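Long-range contacts in TgTwinScan_2721 - E2 domain (Toxoplasma gondii, PDB 2F4Z), which probably accepts activated ubiquitin as a thioester and passes it on, as ubiquitin-conjugating (E2) enzymes do: residues R32-L37 with G72-W77; R78-G83 with H93-I98; A82-T87 with M154-V159. One frame throughout, in Å; residues are numbered along the deposited sequence.

From the N terminus, helix 33-46 leads through an unmodelled segment (48-63) and strand 65-70 to the turn at 72-77, which comes back to the helix start and closes contact 1 before the others open. Strand 77-82 follows at once, and its pairing with strand 93-99 makes contact 2, the central hairpin; the R76-D97 salt bridge joins contacts 1 and 2. Contact 3 sets out from the strand end where contact 2 runs out, sharing A82 and G83, and carries the hairpin loop to the far end of helix 144-156, with strand 93-99 inside its long span. Contacts 1 and 3 lie on opposite sides of the chain's centre, about 29 Å apart between centres.

Contact 1 (R32-L37 with G72-W77); sequences REQARL and GDIHRW
In the ubiquitin-conjugating (UBC) fold the N-terminal helix lies beside the turn that links the first two strands, and here L37, backed by Q34, meets I74, H75 and W77. The leucine carries most of the contact. Its chi1 of -79° sets CG beside the backbone N, and chi2 of 176° carries CD1 over one face of the H75 imidazole, 4.0 Å from the ring centroid in a CH-pi contact, while CD2 comes to 4.1 Å from CZ2 of W77. One turn back, Q34 crosses I74 at about a right angle, its CG 3.6 Å from I74 CD1; its amide NE2 reaches the edge of the H75 ring, the two planes nearly perpendicular. The turn has its own bracing. D73 to R76 is a type I beta turn, and an Asx turn lies within it, H75 N donating to D73 OD2 at 3.0 Å. Behind it W77, whose other neighbours include L41 and I44 of the helix and I144, is buried. Its indole NE1 gives a bent hydrogen bond (131°) to I74 O at 2.8 Å, and CZ2, two bonds from that nitrogen, meets the backbone at the ring edge, 3.6 Å from L37 O.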
loop_
_atom_site.group_PDB
_atom_site.type_symbol
_atom_site.label_atom_id
_atom_site.label_comp_id
_atom_site.label_asym_id
_atom_site.label_seq_id
_atom_site.Cartn_x
_atom_site.Cartn_y
_atom_site.Cartn_z
ATOM N N ARG A 32 -14.776 8.713 12.455
ATOM C CA ARG A 32 -13.829 8.925 11.303
ATOM C C ARG A 32 -12.609 7.988 11.399
ATOM O O ARG A 32 -12.191 7.373 10.384
ATOM C CB ARG A 32 -13.379 10.406 11.201
ATOM N N GLU A 33 -12.054 7.896 12.624
ATOM C CA GLU A 33 -11.090 6.842 13.018
ATOM C C GLU A 33 -11.778 5.459 13.025
ATOM O O GLU A 33 -11.248 4.465 12.490
ATOM C CB GLU A 33 -10.497 7.143 14.403
ATOM C CG GLU A 33 -9.803 8.502 14.510
ATOM C CD GLU A 33 -9.294 8.784 15.921
ATOM O OE1 GLU A 33 -10.073 8.540 16.885
ATOM O OE2 GLU A 33 -8.128 9.247 16.068
ATOM N N GLN A 34 -12.988 5.414 13.593
ATOM C CA GLN A 34 -13.793 4.184 13.540
ATOM C C GLN A 34 -14.262 3.787 12.147
ATOM O O GLN A 34 -14.198 2.606 11.796
ATOM C CB GLN A 34 -14.906 4.190 14.582
ATOM C CG GLN A 34 -14.349 3.617 15.899
ATOM C CD GLN A 34 -14.615 4.491 17.116
ATOM O OE1 GLN A 34 -15.502 5.379 17.082
ATOM N NE2 GLN A 34 -13.856 4.250 18.208
ATOM N N ALA A 35 -14.659 4.773 11.343
ATOM C CA ALA A 35 -15.062 4.497 9.976
ATOM C C ALA A 35 -13.935 3.809 9.146
ATOM O O ALA A 35 -14.192 2.854 8.386
ATOM C CB ALA A 35 -15.526 5.776 9.299
ATOM N N ARG A 36 -12.694 4.307 9.293
ATOM C CA ARG A 36 -11.548 3.691 8.609
ATOM C C ARG A 36 -11.341 2.238 9.046
ATOM O O ARG A 36 -11.234 1.333 8.210
ATOM C CB ARG A 36 -10.233 4.459 8.824
ATOM C CG ARG A 36 -9.123 3.744 8.019
ATOM C CD ARG A 36 -7.803 4.386 8.153
ATOM N NE ARG A 36 -6.703 3.501 7.732
ATOM C CZ ARG A 36 -5.657 3.878 6.989
ATOM N NH1 ARG A 36 -5.593 5.096 6.481
ATOM N NH2 ARG A 36 -4.648 3.037 6.754
ATOM N N LEU A 37 -11.341 2.022 10.358
ATOM C CA LEU A 37 -11.057 0.699 10.878
ATOM C C LEU A 37 -12.138 -0.315 10.466
ATOM O O LEU A 37 -11.815 -1.436 9.996
ATOM C CB LEU A 37 -10.807 0.751 12.399
ATOM C CG LEU A 37 -9.433 1.224 12.889
ATOM C CD1 LEU A 37 -9.409 1.312 14.415
ATOM C CD2 LEU A 37 -8.384 0.199 12.429
ATOM N N GLY A 72 -15.639 -7.079 21.245
ATOM C CA GLY A 72 -16.284 -5.807 20.862
ATOM C C GLY A 72 -15.466 -4.524 20.627
ATOM O O GLY A 72 -16.036 -3.490 20.226
ATOM N N ASP A 73 -14.137 -4.570 20.821
ATOM C CA ASP A 73 -13.240 -3.389 20.625
ATOM C C ASP A 73 -12.633 -3.336 19.210
ATOM O O ASP A 73 -11.841 -4.224 18.871
ATOM C CB ASP A 73 -12.100 -3.506 21.644
ATOM C CG ASP A 73 -11.322 -2.249 21.796
ATOM O OD1 ASP A 73 -10.617 -2.123 22.797
ATOM O OD2 ASP A 73 -11.359 -1.376 20.924
ATOM N N ILE A 74 -12.946 -2.330 18.387
ATOM C CA ILE A 74 -12.358 -2.251 17.010
ATOM C C ILE A 74 -10.840 -1.896 17.002
ATOM O O ILE A 74 -10.248 -1.812 15.931
ATOM C CB ILE A 74 -12.952 -1.129 16.084
ATOM C CG1 ILE A 74 -13.780 -0.165 16.858
ATOM C CG2 ILE A 74 -13.436 -1.652 14.657
ATOM C CD1 ILE A 74 -12.917 0.790 17.609
ATOM N N HIS A 75 -10.279 -1.606 18.182
ATOM C CA HIS A 75 -8.832 -1.358 18.401
ATOM C C HIS A 75 -8.091 -2.606 18.860
ATOM O O HIS A 75 -6.887 -2.557 19.130
ATOM C CB HIS A 75 -8.624 -0.218 19.401
ATOM C CG HIS A 75 -8.858 1.123 18.794
ATOM N ND1 HIS A 75 -10.097 1.713 18.762
ATOM C CD2 HIS A 75 -8.031 1.945 18.099
ATOM C CE1 HIS A 75 -10.022 2.857 18.108
ATOM N NE2 HIS A 75 -8.780 3.030 17.705
ATOM N N ARG A 76 -8.804 -3.727 18.961
ATOM C CA ARG A 76 -8.157 -4.984 19.296
ATOM C C ARG A 76 -8.629 -6.046 18.308
ATOM O O ARG A 76 -9.837 -6.332 18.197
ATOM C CB ARG A 76 -8.451 -5.355 20.761
ATOM C CG ARG A 76 -7.673 -6.591 21.229
ATOM C CD ARG A 76 -6.140 -6.313 21.214
ATOM N NE ARG A 76 -5.389 -7.377 21.859
ATOM C CZ ARG A 76 -5.055 -7.390 23.145
ATOM N NH1 ARG A 76 -4.366 -8.422 23.616
ATOM N NH2 ARG A 76 -5.405 -6.393 23.956
ATOM N N TRP A 77 -7.711 -6.558 17.509
ATOM C CA TRP A 77 -8.083 -7.528 16.471
ATOM C C TRP A 77 -7.256 -8.786 16.615
ATOM O O TRP A 77 -6.172 -8.811 17.240
ATOM C CB TRP A 77 -7.788 -7.005 15.048
ATOM C CG TRP A 77 -8.577 -5.840 14.459
ATOM C CD1 TRP A 77 -9.341 -4.912 15.126
ATOM C CD2 TRP A 77 -8.581 -5.446 13.085
ATOM N NE1 TRP A 77 -9.830 -3.972 14.244
ATOM C CE2 TRP A 77 -9.383 -4.278 12.981
ATOM C CE3 TRP A 77 -7.988 -5.969 11.925
ATOM C CZ2 TRP A 77 -9.597 -3.609 11.754
ATOM C CZ3 TRP A 77 -8.213 -5.311 10.700
ATOM C CH2 TRP A 77 -9.023 -4.153 10.626
#

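Contact 2 (R78-G83 with H93-I98); sequences RGFIAG and HFTLDI
G79 with L96 and I81 with F94 are the hydrogen-bonded pairs of the antiparallel beta hairpin at the middle of the UBC sheet, and the side chains of I81, F94 and L96 point to its tightly packed face. Four backbone bonds hold the strands. The shortest runs from L96 N to G79 O, at 2.7 Å; G79 N returns a bond to L96 O, and I81 and F94 exchange the other two, I81 N to F94 O and F94 N to I81 O. The I81 N bond is the most bent, 147° at the hydrogen.

On the buried face I81 and L96 meet obliquely, I81 CD1 3.6 Å from L96 CD2. I98 folds its CD1 back onto the bare backbone of G79, 3.6 Å from G79 N, while the F94 ring turns its edge to I81 O and to the start of the hairpin loop at G83.

The other face, which E2 nomenclature calls the backside, is looser and partly open to solvent. R78 leaves the strand with CG anti to its backbone N (chi1 -156°), and this lays CG 3.6 Å from the methyl CG2 of T95. The threonine's other branch, OG1, approaches the edge of the F80 ring, 3.6 Å from CE2; the two side chains run side by side in the same direction. H93, at the loop end, is exposed.

The hairpin forms the two inner strands of a four-stranded antiparallel sheet. Strand 65-70 continues the sheet beyond 77-82, with F80 touching S66 and Q68; strand 110-113 flanks 93-99, F113 meeting both F94 and L96; and helix 144-156 covers the buried face, resting L148 and I151 on I81.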
loop_
_atom_site.group_PDB
_atom_site.type_symbol
_atom_site.label_atom_id
_atom_site.label_comp_id
_atom_site.label_asym_id
_atom_site.label_seq_id
_atom_site.Cartn_x
_atom_site.Cartn_y
_atom_site.Cartn_z
ATOM N N ARG A 78 -7.740 -9.814 15.959
ATOM C CA ARG A 78 -7.034 -11.058 15.781
ATOM C C ARG A 78 -6.809 -11.193 14.271
ATOM O O ARG A 78 -7.749 -10.931 13.505
ATOM C CB ARG A 78 -7.946 -12.158 16.256
ATOM C CG ARG A 78 -7.286 -13.367 16.669
ATOM C CD ARG A 78 -8.408 -14.363 17.063
ATOM N NE ARG A 78 -9.086 -13.999 18.313
ATOM C CZ ARG A 78 -8.563 -14.206 19.522
ATOM N NH1 ARG A 78 -7.339 -14.762 19.629
ATOM N NH2 ARG A 78 -9.251 -13.864 20.616
ATOM N N GLY A 79 -5.561 -11.464 13.857
ATOM C CA GLY A 79 -5.217 -11.685 12.457
ATOM C C GLY A 79 -5.013 -13.183 12.237
ATOM O O GLY A 79 -4.672 -13.897 13.171
ATOM N N PHE A 80 -5.283 -13.645 11.012
ATOM C CA PHE A 80 -5.159 -15.053 10.624
ATOM C C PHE A 80 -4.418 -15.067 9.344
ATOM O O PHE A 80 -4.734 -14.296 8.452
ATOM C CB PHE A 80 -6.531 -15.722 10.402
ATOM C CG PHE A 80 -7.369 -15.680 11.627
ATOM C CD1 PHE A 80 -8.376 -14.730 11.773
ATOM C CD2 PHE A 80 -7.052 -16.496 12.701
ATOM C CE1 PHE A 80 -9.079 -14.675 12.943
ATOM C CE2 PHE A 80 -7.737 -16.411 13.862
ATOM C CZ PHE A 80 -8.763 -15.520 13.972
ATOM N N ILE A 81 -3.440 -15.954 9.245
ATOM C CA ILE A 81 -2.555 -16.020 8.082
ATOM C C ILE A 81 -2.333 -17.485 7.781
ATOM O O ILE A 81 -2.122 -18.277 8.693
ATOM C CB ILE A 81 -1.201 -15.273 8.423
ATOM C CG1 ILE A 81 -1.463 -13.765 8.490
ATOM C CG2 ILE A 81 -0.104 -15.524 7.392
ATOM C CD1 ILE A 81 -0.238 -12.958 9.011
ATOM N N ALA A 82 -2.404 -17.843 6.512
ATOM C CA ALA A 82 -2.150 -19.184 6.084
ATOM C C ALA A 82 -0.651 -19.315 5.803
ATOM O O ALA A 82 -0.054 -18.460 5.158
ATOM C CB ALA A 82 -3.004 -19.501 4.773
ATOM N N GLY A 83 -0.035 -20.417 6.245
ATOM C CA GLY A 83 1.353 -20.696 5.881
ATOM C C GLY A 83 1.417 -20.748 4.367
ATOM O O GLY A 83 0.563 -21.381 3.751
ATOM N N HIS A 93 -2.156 -22.627 10.092
ATOM C CA HIS A 93 -3.042 -21.490 10.300
ATOM C C HIS A 93 -2.544 -20.729 11.487
ATOM O O HIS A 93 -2.562 -21.255 12.552
ATOM C CB HIS A 93 -4.506 -21.986 10.558
ATOM C CG HIS A 93 -5.075 -22.710 9.379
ATOM N ND1 HIS A 93 -5.323 -22.070 8.171
ATOM C CD2 HIS A 93 -5.318 -24.036 9.168
ATOM C CE1 HIS A 93 -5.745 -22.965 7.289
ATOM N NE2 HIS A 93 -5.757 -24.162 7.866
ATOM N N PHE A 94 -2.135 -19.475 11.291
ATOM C CA PHE A 94 -1.400 -18.718 12.333
ATOM C C PHE A 94 -2.259 -17.569 12.755
ATOM O O PHE A 94 -2.814 -16.862 11.888
ATOM C CB PHE A 94 -0.022 -18.262 11.808
ATOM C CG PHE A 94 0.861 -19.415 11.405
ATOM C CD1 PHE A 94 0.855 -19.884 10.088
ATOM C CD2 PHE A 94 1.607 -20.101 12.367
ATOM C CE1 PHE A 94 1.645 -20.970 9.714
ATOM C CE2 PHE A 94 2.382 -21.211 11.992
ATOM C CZ PHE A 94 2.392 -21.628 10.654
ATOM N N THR A 95 -2.425 -17.441 14.055
ATOM C CA THR A 95 -3.184 -16.397 14.691
ATOM C C THR A 95 -2.223 -15.344 15.171
ATOM O O THR A 95 -1.171 -15.681 15.702
ATOM C CB THR A 95 -3.951 -17.003 15.904
ATOM O OG1 THR A 95 -4.879 -17.971 15.383
ATOM C CG2 THR A 95 -4.718 -15.937 16.744
ATOM N N LEU A 96 -2.584 -14.075 14.942
ATOM C CA LEU A 96 -1.855 -12.921 15.414
ATOM C C LEU A 96 -2.707 -12.086 16.375
ATOM O O LEU A 96 -3.910 -11.973 16.225
ATOM C CB LEU A 96 -1.432 -12.014 14.250
ATOM C CG LEU A 96 -0.459 -12.382 13.121
ATOM C CD1 LEU A 96 0.973 -11.926 13.379
ATOM C CD2 LEU A 96 -0.500 -13.775 12.557
ATOM N N ASP A 97 -2.069 -11.506 17.349
ATOM C CA ASP A 97 -2.728 -10.485 18.140
ATOM C C ASP A 97 -2.400 -9.090 17.526
ATOM O O ASP A 97 -1.292 -8.871 17.113
ATOM C CB ASP A 97 -2.252 -10.611 19.604
ATOM C CG ASP A 97 -2.845 -9.548 20.485
ATOM O OD1 ASP A 97 -4.073 -9.283 20.422
ATOM O OD2 ASP A 97 -2.056 -8.920 21.209
ATOM N N ILE A 98 -3.378 -8.176 17.445
ATOM C CA ILE A 98 -3.245 -6.889 16.759
ATOM C C ILE A 98 -3.809 -5.830 17.697
ATOM O O ILE A 98 -5.019 -5.833 18.038
ATOM C CB ILE A 98 -3.943 -6.828 15.357
ATOM C CG1 ILE A 98 -3.450 -7.955 14.411
ATOM C CG2 ILE A 98 -3.786 -5.385 14.659
ATOM C CD1 ILE A 98 -4.371 -8.151 13.149
#

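Contact 3 (A82-T87 with M154-V159)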
loop_
_atom_site.group_PDB
_atom_site.type_symbol
_atom_site.label_atom_id
_atom_site.label_comp_id
_atom_site.label_asym_id
_atom_site.label_seq_id
_atom_site.Cartn_x
_atom_site.Cartn_y
_atom_site.Cartn_z
ATOM N N ALA A 82 -2.404 -17.843 6.512
ATOM C CA ALA A 82 -2.150 -19.184 6.084
ATOM C C ALA A 82 -0.651 -19.315 5.803
ATOM O O ALA A 82 -0.054 -18.460 5.158
ATOM C CB ALA A 82 -3.004 -19.501 4.773
ATOM N N GLY A 83 -0.035 -20.417 6.245
ATOM C CA GLY A 83 1.353 -20.696 5.881
ATOM C C GLY A 83 1.417 -20.748 4.367
ATOM O O GLY A 83 0.563 -21.381 3.751
ATOM N N PRO A 84 2.396 -20.054 3.749
ATOM C CA PRO A 84 2.544 -20.064 2.303
ATOM C C PRO A 84 2.892 -21.471 1.789
ATOM O O PRO A 84 3.459 -22.299 2.541
ATOM C CB PRO A 84 3.717 -19.096 2.071
ATOM C CG PRO A 84 3.759 -18.261 3.289
ATOM C CD PRO A 84 3.390 -19.168 4.384
ATOM N N LEU A 85 2.520 -21.756 0.537
ATOM C CA LEU A 85 2.720 -23.095 -0.051
ATOM C C LEU A 85 4.201 -23.217 -0.354
ATOM O O LEU A 85 4.832 -22.208 -0.686
ATOM C CB LEU A 85 1.878 -23.282 -1.323
ATOM C CG LEU A 85 0.336 -23.190 -1.326
ATOM C CD1 LEU A 85 -0.233 -22.959 -2.777
ATOM C CD2 LEU A 85 -0.352 -24.394 -0.667
ATOM N N GLY A 86 4.776 -24.415 -0.172
ATOM C CA GLY A 86 6.231 -24.626 -0.428
ATOM C C GLY A 86 7.137 -24.079 0.647
ATOM O O GLY A 86 8.311 -23.771 0.399
ATOM N N THR A 87 6.615 -23.957 1.863
ATOM C CA THR A 87 7.444 -23.530 3.003
ATOM C C THR A 87 7.206 -24.582 4.087
ATOM O O THR A 87 6.262 -25.338 3.982
ATOM C CB THR A 87 6.987 -22.131 3.536
ATOM O OG1 THR A 87 5.646 -22.247 3.998
ATOM C CG2 THR A 87 6.988 -21.099 2.404
ATOM N N MET A 154 7.081 -12.725 4.714
ATOM C CA MET A 154 8.205 -13.011 5.599
ATOM C C MET A 154 8.310 -14.548 5.954
ATOM O O MET A 154 9.392 -15.116 6.012
ATOM C CB MET A 154 8.028 -12.133 6.822
ATOM C CG MET A 154 9.142 -12.029 7.793
ATOM S SD MET A 154 8.769 -12.604 9.469
ATOM C CE MET A 154 7.063 -12.243 9.841
ATOM N N LEU A 155 7.185 -15.223 6.155
ATOM C CA LEU A 155 7.151 -16.680 6.311
ATOM C C LEU A 155 7.706 -17.416 5.080
ATOM O O LEU A 155 8.228 -18.525 5.204
ATOM C CB LEU A 155 5.711 -17.149 6.552
ATOM C CG LEU A 155 5.157 -17.331 7.975
ATOM C CD1 LEU A 155 5.625 -16.319 8.966
ATOM C CD2 LEU A 155 3.615 -17.449 7.947
ATOM N N ALA A 156 7.554 -16.823 3.895
ATOM C CA ALA A 156 8.108 -17.403 2.667
ATOM C C ALA A 156 9.587 -17.030 2.410
ATOM O O ALA A 156 10.229 -17.599 1.538
ATOM C CB ALA A 156 7.244 -17.069 1.491
ATOM N N ASP A 157 10.133 -16.097 3.186
ATOM C CA ASP A 157 11.502 -15.690 2.985
ATOM C C ASP A 157 12.227 -15.411 4.291
ATOM O O ASP A 157 12.503 -14.271 4.621
ATOM C CB ASP A 157 11.584 -14.557 1.947
ATOM C CG ASP A 157 11.708 -15.099 0.502
ATOM O OD1 ASP A 157 10.677 -15.209 -0.253
ATOM O OD2 ASP A 157 12.848 -15.475 0.133
ATOM N N PRO A 158 12.535 -16.484 5.051
ATOM C CA PRO A 158 13.281 -16.412 6.298
ATOM C C PRO A 158 14.693 -15.834 6.130
ATOM O O PRO A 158 15.406 -16.184 5.174
ATOM C CB PRO A 158 13.368 -17.877 6.737
ATOM C CG PRO A 158 12.236 -18.527 6.071
ATOM C CD PRO A 158 12.138 -17.872 4.747
ATOM N N VAL A 159 15.069 -14.962 7.062
ATOM C CA VAL A 159 16.339 -14.242 7.048
ATOM C C VAL A 159 17.126 -14.500 8.336
ATOM O O VAL A 159 16.859 -13.897 9.383
ATOM C CB VAL A 159 16.106 -12.726 6.808
ATOM C CG1 VAL A 159 17.171 -11.883 7.493
ATOM C CG2 VAL A 159 16.027 -12.420 5.315
#
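G83, P84 and T87 bring the hairpin loop of the UBC fold, between strands 77-82 and 93-99, against L155 and A156 at the C-terminal end of helix 144-156. Next to it lies what is, as in other E2 enzymes, probably the active-site region: M154 O bonds to H119 and V159 N to N121, the first and last residues of the His-Pro-Asn motif characteristic of the family. M154 O also receives D157 N, at 3.1 Å.

The contact is small and apolar, and it begins as the chain leaves the sheet. G83 only grazes the helix, its CA 4.5 Å from L155 CD2. P84 does most of the work: its ring crosses the L155 side chain at about a right angle, with CD 3.8 Å from L155 CB, and on the same side CG stands 4.1 Å from A156 CB. One side of the pyrrolidine thus covers two consecutive residues, L155 and A156.

From P84 the chain enters a type II beta turn that closes at T87. L85 and G86 form the outer corner, where G86 adopts the positive phi (76°) usual at the third position of such a turn, and its N is held by E90. The turn returns T87 to the helix end, its CG2 lying 3.9 Å from A156 CA and 4.0 Å from the carbonyl oxygen of L155. The loop side is secured by T87 itself. With chi1 at 62°, OG1 sits between the backbone N and carbonyl carbon, where it accepts from Y89 N and donates a short bond across the turn to P84 O, 2.6 Å from OG1.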